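Local coordinates for protein Fe(2+) transporter FeoB (PDB 3I8S) that drives ferrous iron uptake across the inner membrane with GTP, probably by coupling nucleotide binding in this cytosolic domain to channel opening, at residues Leu4-Gly15 with Ile81-Val92; Leu174-Leu182 with Met237-Arg248. One frame throughout, in Å; residues are numbered along the deposited sequence. Where two conformers were deposited one is given.

The two contacts sit in different parts of the cytosolic region of FeoB. Contact 1 joins strands 4-10 and 88-94 inside the G domain, with its centre about 8 Å from that of the chain, and it includes Gly10-Gly15 of the experimentally established GTP site, here without nucleotide. Contact 2 belongs to the helical domain, about 19 Å from the chain centre and away from the GTP site. Their centres are about 26 Å apart and their nearest atoms about 11 Å, so they do not touch. Helix 98-111 stands between them in sequence: it follows strand 88-94, and its residues Leu106, Gln107 and Glu110 reach Val175, Tyr177 and Arg248 of contact 2.

Contact 1 of 2, residues Leu4-Gly15 with Ile81-Val92; sequences LTIGLIGNPNSG and ILSGDADLLINV
Val92 and Ile9 bury more surface than any other residues here, and Thr5 follows them. Val92 N donates to Ile9 O at 2.9 Å, while Ile9 N donates to Ile90 O at 3.0 Å. Such bonds join strand 4-10 to 88-92 in parallel, with 28° between the axes. With CG1 anti to the backbone N (chi1 -174°), Val92 lays that methyl 3.5 Å from Ser14 O and turns the other branch to Leu8, where CG2 and Leu8 CD1 are 3.5 Å apart, a snug carbon-carbon contact. Leu8 and Val92 also touch helix 16-24. Ile9 points to the other face of the sheet, where it packs against Ala77 of helix 72-83. On that face Leu89 CD2 lies 3.7 Å from Gly7 CA, a spot where a side chain on Gly7 would clash. This is the core of a P-loop GTPase fold: strand 4-10 runs into the phosphate-binding loop, and Gly10-Gly15 are part of the GTP site, with Ser14 OG bonded to Asn11 O. At the far end Thr5 is held along one edge by two bonds to a single residue, Asp87. Its N reaches Asp87 OD2 at 2.9 Å, nearly straight (172°) and on the anti lone pair, and its O receives Asp87 N at 2.7 Å. An intervening water accepts from Thr5 OG1 and donates to the same OD2. With an alanine in place of Asp87, Thr5 N would probably be left without its acceptor, and the water without its anchor on the 81-92 side. Beside the carboxylate, Leu4 CD1 packs on Asp87 CB at 3.5 Å.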
loop_
_atom_site.group_PDB
_atom_site.type_symbol
_atom_site.label_atom_id
_atom_site.label_comp_id
_atom_site.label_asym_id
_atom_site.label_seq_id
_atom_site.Cartn_x
_atom_site.Cartn_y
_atom_site.Cartn_z
ATOM N N LEU A 4 -3.710 -4.783 18.797
ATOM C CA LEU A 4 -3.085 -4.946 17.486
ATOM C C LEU A 4 -3.590 -3.825 16.636
ATOM O O LEU A 4 -4.806 -3.684 16.479
ATOM C CB LEU A 4 -3.447 -6.292 16.844
ATOM C CG LEU A 4 -2.785 -6.621 15.526
ATOM C CD1 LEU A 4 -1.252 -6.875 15.645
ATOM C CD2 LEU A 4 -3.476 -7.874 14.901
ATOM N N THR A 5 -2.673 -3.006 16.106
ATOM C CA THR A 5 -3.061 -1.833 15.323
ATOM C C THR A 5 -2.971 -2.114 13.832
ATOM O O THR A 5 -1.906 -2.455 13.313
ATOM C CB THR A 5 -2.178 -0.635 15.669
ATOM O OG1 THR A 5 -2.271 -0.396 17.072
ATOM C CG2 THR A 5 -2.617 0.626 14.895
ATOM N N ILE A 6 -4.100 -1.944 13.173
ATOM C CA ILE A 6 -4.246 -2.161 11.737
ATOM C C ILE A 6 -4.691 -0.879 11.013
ATOM O O ILE A 6 -5.675 -0.217 11.416
ATOM C CB ILE A 6 -5.234 -3.292 11.450
ATOM C CG1 ILE A 6 -4.849 -4.554 12.193
ATOM C CG2 ILE A 6 -5.327 -3.482 9.916
ATOM C CD1 ILE A 6 -5.716 -5.701 11.898
ATOM N N GLY A 7 -3.945 -0.516 9.948
ATOM C CA GLY A 7 -4.302 0.594 9.071
ATOM C C GLY A 7 -5.179 0.060 7.943
ATOM O O GLY A 7 -4.784 -0.934 7.280
ATOM N N LEU A 8 -6.321 0.694 7.713
ATOM C CA LEU A 8 -7.178 0.354 6.566
ATOM C C LEU A 8 -6.998 1.365 5.424
ATOM O O LEU A 8 -7.149 2.584 5.571
ATOM C CB LEU A 8 -8.604 0.236 7.031
ATOM C CG LEU A 8 -9.611 -0.305 6.044
ATOM C CD1 LEU A 8 -9.355 -1.825 5.802
ATOM C CD2 LEU A 8 -11.036 0.070 6.528
ATOM N N ILE A 9 -6.566 0.859 4.276
ATOM C CA ILE A 9 -6.128 1.747 3.218
ATOM C C ILE A 9 -6.586 1.204 1.872
ATOM O O ILE A 9 -6.547 -0.017 1.638
ATOM C CB ILE A 9 -4.588 1.907 3.176
ATOM C CG1 ILE A 9 -4.255 3.128 2.254
ATOM C CG2 ILE A 9 -3.936 0.541 2.880
ATOM C CD1 ILE A 9 -2.836 3.687 2.330
ATOM N N GLY A 10 -7.016 2.124 1.026
ATOM C CA GLY A 10 -7.412 1.799 -0.309
ATOM C C GLY A 10 -7.705 3.028 -1.112
ATOM O O GLY A 10 -7.650 4.141 -0.612
ATOM N N ASN A 11 -8.104 2.815 -2.356
ATOM C CA ASN A 11 -8.471 3.893 -3.226
ATOM C C ASN A 11 -9.846 4.462 -2.795
ATOM O O ASN A 11 -10.585 3.827 -2.056
ATOM C CB ASN A 11 -8.579 3.413 -4.680
ATOM C CG ASN A 11 -7.183 3.190 -5.362
ATOM O OD1 ASN A 11 -6.217 2.672 -4.783
ATOM N ND2 ASN A 11 -7.118 3.584 -6.573
ATOM N N PRO A 12 -10.181 5.646 -3.298
ATOM C CA PRO A 12 -11.519 6.213 -3.046
ATOM C C PRO A 12 -12.595 5.281 -3.531
ATOM O O PRO A 12 -12.432 4.662 -4.582
ATOM C CB PRO A 12 -11.504 7.493 -3.845
ATOM C CG PRO A 12 -10.097 7.882 -3.879
ATOM C CD PRO A 12 -9.357 6.571 -4.084
ATOM N N ASN A 13 -13.704 5.178 -2.803
ATOM C CA ASN A 13 -14.843 4.346 -3.273
ATOM C C ASN A 13 -14.458 2.895 -3.649
ATOM O O ASN A 13 -14.892 2.354 -4.666
ATOM C CB ASN A 13 -15.604 4.995 -4.410
ATOM C CG ASN A 13 -16.953 4.390 -4.577
ATOM O OD1 ASN A 13 -17.590 4.035 -3.568
ATOM N ND2 ASN A 13 -17.400 4.210 -5.821
ATOM N N SER A 14 -13.611 2.319 -2.821
ATOM C CA SER A 14 -13.095 0.949 -3.001
ATOM C C SER A 14 -13.806 -0.071 -2.133
ATOM O O SER A 14 -13.467 -1.260 -2.183
ATOM C CB SER A 14 -11.598 0.889 -2.747
ATOM O OG SER A 14 -11.256 1.236 -1.416
ATOM N N GLY A 15 -14.783 0.375 -1.353
ATOM C CA GLY A 15 -15.453 -0.483 -0.378
ATOM C C GLY A 15 -14.835 -0.417 1.010
ATOM O O GLY A 15 -15.219 -1.131 1.926
ATOM N N ILE A 81 1.499 5.616 7.494
ATOM C CA ILE A 81 2.109 4.343 7.109
ATOM C C ILE A 81 3.607 4.369 7.508
ATOM O O ILE A 81 4.126 3.391 8.058
ATOM C CB ILE A 81 1.774 4.032 5.590
ATOM C CG1 ILE A 81 0.231 4.041 5.307
ATOM C CG2 ILE A 81 2.415 2.734 5.095
ATOM C CD1 ILE A 81 -0.550 2.779 5.639
ATOM N N LEU A 82 4.294 5.515 7.327
ATOM C CA LEU A 82 5.715 5.667 7.695
ATOM C C LEU A 82 5.955 5.853 9.197
ATOM O O LEU A 82 7.072 5.786 9.666
ATOM C CB LEU A 82 6.344 6.857 6.973
ATOM C CG LEU A 82 6.561 6.807 5.463
ATOM C CD1 LEU A 82 5.293 6.595 4.705
ATOM C CD2 LEU A 82 7.241 8.093 5.023
ATOM N N SER A 83 4.893 6.112 9.950
ATOM C CA SER A 83 5.003 6.401 11.371
ATOM C C SER A 83 5.349 5.160 12.167
ATOM O O SER A 83 5.928 5.266 13.251
ATOM C CB SER A 83 3.675 6.959 11.924
ATOM O OG SER A 83 2.735 5.920 12.085
ATOM N N GLY A 84 4.991 4.013 11.621
ATOM C CA GLY A 84 5.280 2.740 12.287
ATOM C C GLY A 84 4.321 2.359 13.416
ATOM O O GLY A 84 4.584 1.449 14.215
ATOM N N ASP A 85 3.197 3.052 13.481
ATOM C CA ASP A 85 2.213 2.766 14.523
ATOM C C ASP A 85 1.462 1.466 14.256
ATOM O O ASP A 85 1.130 0.750 15.196
ATOM C CB ASP A 85 1.211 3.894 14.622
ATOM C CG ASP A 85 1.519 4.846 15.760
ATOM O OD1 ASP A 85 1.992 4.420 16.876
ATOM O OD2 ASP A 85 1.247 6.050 15.566
ATOM N N ALA A 86 1.200 1.175 12.988
ATOM C CA ALA A 86 0.445 -0.003 12.614
ATOM C C ALA A 86 1.362 -1.213 12.620
ATOM O O ALA A 86 2.541 -1.126 12.273
ATOM C CB ALA A 86 -0.180 0.171 11.266
ATOM N N ASP A 87 0.806 -2.318 13.074
ATOM C CA ASP A 87 1.442 -3.614 13.045
ATOM C C ASP A 87 1.261 -4.282 11.693
ATOM O O ASP A 87 2.095 -5.048 11.283
ATOM C CB ASP A 87 0.815 -4.486 14.132
ATOM C CG ASP A 87 1.056 -3.937 15.518
ATOM O OD1 ASP A 87 2.234 -3.809 15.847
ATOM O OD2 ASP A 87 0.115 -3.596 16.248
ATOM N N LEU A 88 0.155 -3.962 11.021
ATOM C CA LEU A 88 -0.110 -4.379 9.662
ATOM C C LEU A 88 -1.158 -3.498 9.044
ATOM O O LEU A 88 -1.815 -2.724 9.743
ATOM C CB LEU A 88 -0.589 -5.814 9.582
ATOM C CG LEU A 88 -1.932 -6.162 10.151
ATOM C CD1 LEU A 88 -2.501 -7.390 9.426
ATOM C CD2 LEU A 88 -1.725 -6.412 11.617
ATOM N N LEU A 89 -1.345 -3.689 7.730
ATOM C CA LEU A 89 -2.296 -2.932 6.932
ATOM C C LEU A 89 -3.241 -3.911 6.254
ATOM O O LEU A 89 -2.833 -5.025 5.877
ATOM C CB LEU A 89 -1.576 -2.170 5.836
ATOM C CG LEU A 89 -0.535 -1.188 6.247
ATOM C CD1 LEU A 89 0.063 -0.623 4.938
ATOM C CD2 LEU A 89 -1.215 -0.149 7.116
ATOM N N ILE A 90 -4.506 -3.525 6.134
ATOM C CA ILE A 90 -5.460 -4.226 5.274
ATOM C C ILE A 90 -5.683 -3.279 4.140
ATOM O O ILE A 90 -6.137 -2.126 4.330
ATOM C CB ILE A 90 -6.804 -4.587 5.966
ATOM C CG1 ILE A 90 -6.516 -5.600 7.083
ATOM C CG2 ILE A 90 -7.817 -5.162 4.923
ATOM C CD1 ILE A 90 -7.678 -5.823 7.970
ATOM N N ASN A 91 -5.318 -3.752 2.963
ATOM C CA ASN A 91 -5.428 -2.990 1.742
ATOM C C ASN A 91 -6.643 -3.431 0.977
ATOM O O ASN A 91 -6.659 -4.536 0.459
ATOM C CB ASN A 91 -4.150 -3.150 0.925
ATOM C CG ASN A 91 -4.201 -2.454 -0.446
ATOM O OD1 ASN A 91 -4.875 -1.414 -0.674
ATOM N ND2 ASN A 91 -3.443 -3.022 -1.357
ATOM N N VAL A 92 -7.656 -2.585 0.965
ATOM C CA VAL A 92 -8.942 -2.880 0.276
ATOM C C VAL A 92 -8.802 -2.586 -1.195
ATOM O O VAL A 92 -8.514 -1.450 -1.569
ATOM C CB VAL A 92 -10.103 -2.143 0.913
ATOM C CG1 VAL A 92 -11.379 -2.613 0.266
ATOM C CG2 VAL A 92 -10.103 -2.397 2.435
HETATM O O HOH W 1 -0.172 -2.090 18.349
HETATM O O HOH W 2 -7.826 0.217 -3.346
#

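Contact 2 of 2, residues Leu174-Leu182 with Met237-Arg248; sequences LVHYAQPLL and MDDPALHIADAR
Tyr177 and Arg248 make the direct polar link. Arg248 NE donates to Tyr177 OH over 2.8 Å at 169°, and the oxygen lies close to the guanidinium plane; NH2 adds a weak second bond. The ring and guanidinium planes stand 81° apart, so the two groups meet at their edges and do not stack. Ile244 CG2 sits 3.5 Å above the guanidinium centre. Further bonds fix the pair: Tyr177 OH to Glu110, Arg248 NH2 to Gln207, and Arg248 NH1 in a salt bridge to Glu210.

Water supplies the backbone links. One molecule accepts from His176 N and donates to Ala247 O, and another does the same between Ala178 N and His243 O.

Apolar contacts fill the rest. Val175 CG1 presses on Ala247 CB at 3.4 Å, a tight fit, and also lies over the rim of one face of the Tyr177 ring; Tyr177 CD2 is 3.7 Å from the same Ala247 CB. Leu181 divides its branches: CD1 meets Ile244 CG1 at 3.9 Å and the His243 CB, whereas CD2 reaches Pro240 CB at 4.0 Å. A bend at chi3 (75°) carries Met237 CE to Pro180 CB, 3.8 Å away.

Asp239 N-caps helix 240-259: its OD1 accepts from Leu242 N. Through Val175, Tyr177 and Leu181, helix 179-191 and the polypeptide leading into it pack on the first turns of helix 240-259, within the FeoB cytosolic helical domain, and the bond between Tyr177 OH and Glu110 on helix 98-111 ties this corner of it to the G domain.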
loop_
_atom_site.group_PDB
_atom_site.type_symbol
_atom_site.label_atom_id
_atom_site.label_comp_id
_atom_site.label_asym_id
_atom_site.label_seq_id
_atom_site.Cartn_x
_atom_site.Cartn_y
_atom_site.Cartn_z
ATOM N N LEU A 174 9.180 -7.890 -7.295
ATOM C CA LEU A 174 8.065 -7.019 -7.653
ATOM C C LEU A 174 8.534 -6.115 -8.781
ATOM O O LEU A 174 8.767 -6.561 -9.906
ATOM C CB LEU A 174 7.588 -6.226 -6.433
ATOM C CG LEU A 174 6.895 -7.004 -5.313
ATOM C CD1 LEU A 174 6.884 -6.178 -4.037
ATOM C CD2 LEU A 174 5.493 -7.419 -5.754
ATOM N N VAL A 175 8.718 -4.835 -8.494
ATOM C CA VAL A 175 9.075 -3.922 -9.561
ATOM C C VAL A 175 10.531 -4.138 -9.896
ATOM O O VAL A 175 11.378 -4.305 -9.010
ATOM C CB VAL A 175 8.768 -2.460 -9.175
ATOM C CG1 VAL A 175 9.137 -1.536 -10.325
ATOM C CG2 VAL A 175 7.289 -2.339 -8.839
ATOM N N HIS A 176 10.826 -4.166 -11.185
ATOM C CA HIS A 176 12.187 -4.371 -11.649
ATOM C C HIS A 176 12.759 -3.071 -12.170
ATOM O O HIS A 176 12.728 -2.789 -13.374
ATOM C CB HIS A 176 12.281 -5.467 -12.724
ATOM C CG HIS A 176 13.675 -5.962 -12.925
ATOM N ND1 HIS A 176 14.214 -6.984 -12.178
ATOM C CD2 HIS A 176 14.657 -5.540 -13.751
ATOM C CE1 HIS A 176 15.467 -7.182 -12.543
ATOM N NE2 HIS A 176 15.760 -6.321 -13.502
ATOM N N TYR A 177 13.299 -2.278 -11.249
ATOM C CA TYR A 177 13.895 -1.003 -11.605
ATOM C C TYR A 177 15.260 -1.160 -12.240
ATOM O O TYR A 177 16.028 -2.067 -11.873
ATOM C CB TYR A 177 14.070 -0.131 -10.367
ATOM C CG TYR A 177 12.808 0.201 -9.631
ATOM C CD1 TYR A 177 12.480 -0.439 -8.440
ATOM C CD2 TYR A 177 11.916 1.144 -10.140
ATOM C CE1 TYR A 177 11.308 -0.094 -7.758
ATOM C CE2 TYR A 177 10.766 1.488 -9.471
ATOM C CZ TYR A 177 10.475 0.856 -8.271
ATOM O OH TYR A 177 9.338 1.218 -7.637
ATOM N N ALA A 178 15.567 -0.245 -13.167
ATOM C CA ALA A 178 16.901 -0.157 -13.809
ATOM C C ALA A 178 17.985 -0.024 -12.735
ATOM O O ALA A 178 17.772 0.696 -11.734
ATOM C CB ALA A 178 16.957 1.020 -14.811
ATOM N N GLN A 179 19.098 -0.741 -12.895
ATOM C CA GLN A 179 20.135 -0.796 -11.824
ATOM C C GLN A 179 20.669 0.599 -11.414
ATOM O O GLN A 179 20.928 0.833 -10.230
ATOM C CB GLN A 179 21.296 -1.708 -12.188
ATOM C CG GLN A 179 22.219 -2.045 -10.987
ATOM C CD GLN A 179 21.502 -2.813 -9.891
ATOM O OE1 GLN A 179 20.880 -3.837 -10.162
ATOM N NE2 GLN A 179 21.556 -2.305 -8.646
ATOM N N PRO A 180 20.843 1.525 -12.369
ATOM C CA PRO A 180 21.326 2.831 -11.871
ATOM C C PRO A 180 20.348 3.483 -10.871
ATOM O O PRO A 180 20.791 4.105 -9.898
ATOM C CB PRO A 180 21.488 3.656 -13.163
ATOM C CG PRO A 180 21.643 2.672 -14.221
ATOM C CD PRO A 180 20.732 1.540 -13.831
ATOM N N LEU A 181 19.029 3.329 -11.081
ATOM C CA LEU A 181 18.036 3.880 -10.170
ATOM C C LEU A 181 18.224 3.284 -8.780
ATOM O O LEU A 181 18.213 4.013 -7.784
ATOM C CB LEU A 181 16.607 3.641 -10.673
ATOM C CG LEU A 181 16.252 4.307 -12.026
ATOM C CD1 LEU A 181 14.933 3.780 -12.650
ATOM C CD2 LEU A 181 16.210 5.833 -11.870
ATOM N N LEU A 182 18.392 1.959 -8.732
ATOM C CA LEU A 182 18.577 1.258 -7.465
ATOM C C LEU A 182 19.864 1.709 -6.783
ATOM O O LEU A 182 19.851 1.928 -5.569
ATOM C CB LEU A 182 18.612 -0.238 -7.680
ATOM C CG LEU A 182 17.298 -0.885 -8.127
ATOM C CD1 LEU A 182 17.611 -2.352 -8.346
ATOM C CD2 LEU A 182 16.153 -0.682 -7.112
ATOM N N MET A 237 20.448 7.933 -18.553
ATOM C CA MET A 237 19.224 7.537 -19.250
ATOM C C MET A 237 18.325 8.721 -19.589
ATOM O O MET A 237 18.462 9.791 -18.990
ATOM C CB MET A 237 18.448 6.547 -18.367
ATOM C CG MET A 237 18.004 7.134 -17.085
ATOM S SD MET A 237 17.295 5.942 -15.930
ATOM C CE MET A 237 18.731 5.113 -15.341
ATOM N N ASP A 238 17.392 8.488 -20.515
ATOM C CA ASP A 238 16.320 9.431 -20.835
ATOM C C ASP A 238 15.276 9.393 -19.710
ATOM O O ASP A 238 14.775 8.321 -19.357
ATOM C CB ASP A 238 15.636 9.080 -22.178
ATOM C CG ASP A 238 16.535 9.309 -23.415
ATOM O OD1 ASP A 238 17.373 10.249 -23.439
ATOM O OD2 ASP A 238 16.359 8.564 -24.416
ATOM N N ASP A 239 14.969 10.550 -19.132
ATOM C CA ASP A 239 13.884 10.688 -18.142
ATOM C C ASP A 239 13.876 9.612 -17.033
ATOM O O ASP A 239 12.982 8.728 -16.963
ATOM C CB ASP A 239 12.516 10.742 -18.831
ATOM C CG ASP A 239 11.425 11.314 -17.908
ATOM O OD1 ASP A 239 11.689 11.534 -16.674
ATOM O OD2 ASP A 239 10.298 11.556 -18.437
ATOM N N PRO A 240 14.848 9.699 -16.129
ATOM C CA PRO A 240 14.880 8.695 -15.059
ATOM C C PRO A 240 13.580 8.620 -14.259
ATOM O O PRO A 240 13.168 7.539 -13.879
ATOM C CB PRO A 240 16.089 9.102 -14.195
ATOM C CG PRO A 240 16.761 10.207 -14.879
ATOM C CD PRO A 240 15.928 10.692 -16.037
ATOM N N ALA A 241 12.911 9.750 -14.032
ATOM C CA ALA A 241 11.690 9.762 -13.194
ATOM C C ALA A 241 10.594 8.942 -13.849
ATOM O O ALA A 241 9.859 8.223 -13.185
ATOM C CB ALA A 241 11.209 11.200 -12.935
ATOM N N LEU A 242 10.538 9.009 -15.171
ATOM C CA LEU A 242 9.587 8.231 -15.939
ATOM C C LEU A 242 9.950 6.750 -15.956
ATOM O O LEU A 242 9.053 5.897 -16.028
ATOM C CB LEU A 242 9.546 8.752 -17.359
ATOM C CG LEU A 242 8.522 8.235 -18.363
ATOM C CD1 LEU A 242 7.176 8.033 -17.712
ATOM C CD2 LEU A 242 8.427 9.208 -19.547
ATOM N N HIS A 243 11.248 6.431 -15.913
ATOM C CA HIS A 243 11.647 5.015 -15.800
ATOM C C HIS A 243 11.170 4.367 -14.501
ATOM O O HIS A 243 10.836 3.177 -14.482
ATOM C CB HIS A 243 13.162 4.839 -15.905
ATOM C CG HIS A 243 13.690 4.949 -17.299
ATOM N ND1 HIS A 243 13.935 3.850 -18.096
ATOM C CD2 HIS A 243 14.036 6.028 -18.031
ATOM C CE1 HIS A 243 14.415 4.251 -19.260
ATOM N NE2 HIS A 243 14.477 5.572 -19.248
ATOM N N ILE A 244 11.187 5.126 -13.410
ATOM C CA ILE A 244 10.667 4.662 -12.105
ATOM C C ILE A 244 9.197 4.317 -12.281
ATOM O O ILE A 244 8.785 3.205 -12.003
ATOM C CB ILE A 244 10.859 5.703 -10.982
ATOM C CG1 ILE A 244 12.334 5.979 -10.727
ATOM C CG2 ILE A 244 10.217 5.228 -9.644
ATOM C CD1 ILE A 244 12.595 7.199 -9.776
ATOM N N ALA A 245 8.421 5.262 -12.806
ATOM C CA ALA A 245 6.973 5.056 -12.985
ATOM C C ALA A 245 6.679 3.906 -13.936
ATOM O O ALA A 245 5.811 3.071 -13.639
ATOM C CB ALA A 245 6.293 6.355 -13.460
ATOM N N ASP A 246 7.427 3.834 -15.043
ATOM C CA ASP A 246 7.193 2.847 -16.094
ATOM C C ASP A 246 7.473 1.430 -15.546
ATOM O O ASP A 246 6.720 0.503 -15.821
ATOM C CB ASP A 246 8.042 3.152 -17.352
ATOM C CG ASP A 246 7.391 4.204 -18.287
ATOM O OD1 ASP A 246 6.168 4.456 -18.185
ATOM O OD2 ASP A 246 8.101 4.773 -19.158
ATOM N N ALA A 247 8.530 1.284 -14.742
ATOM C CA ALA A 247 8.830 -0.012 -14.092
ATOM C C ALA A 247 7.605 -0.481 -13.280
ATOM O O ALA A 247 7.208 -1.641 -13.344
ATOM C CB ALA A 247 10.066 0.074 -13.192
ATOM N N ARG A 248 6.999 0.442 -12.534
ATOM C CA ARG A 248 5.816 0.106 -11.718
ATOM C C ARG A 248 4.652 -0.337 -12.555
ATOM O O ARG A 248 4.084 -1.401 -12.318
ATOM C CB ARG A 248 5.421 1.276 -10.805
ATOM C CG ARG A 248 6.456 1.524 -9.760
ATOM C CD ARG A 248 6.270 2.877 -9.046
ATOM N NE ARG A 248 7.343 3.083 -8.093
ATOM C CZ ARG A 248 7.534 4.232 -7.444
ATOM N NH1 ARG A 248 6.725 5.254 -7.665
ATOM N NH2 ARG A 248 8.526 4.346 -6.584
HETATM O O HOH W 3 8.892 -3.828 -13.408
HETATM O O HOH W 4 13.411 1.258 -14.470
#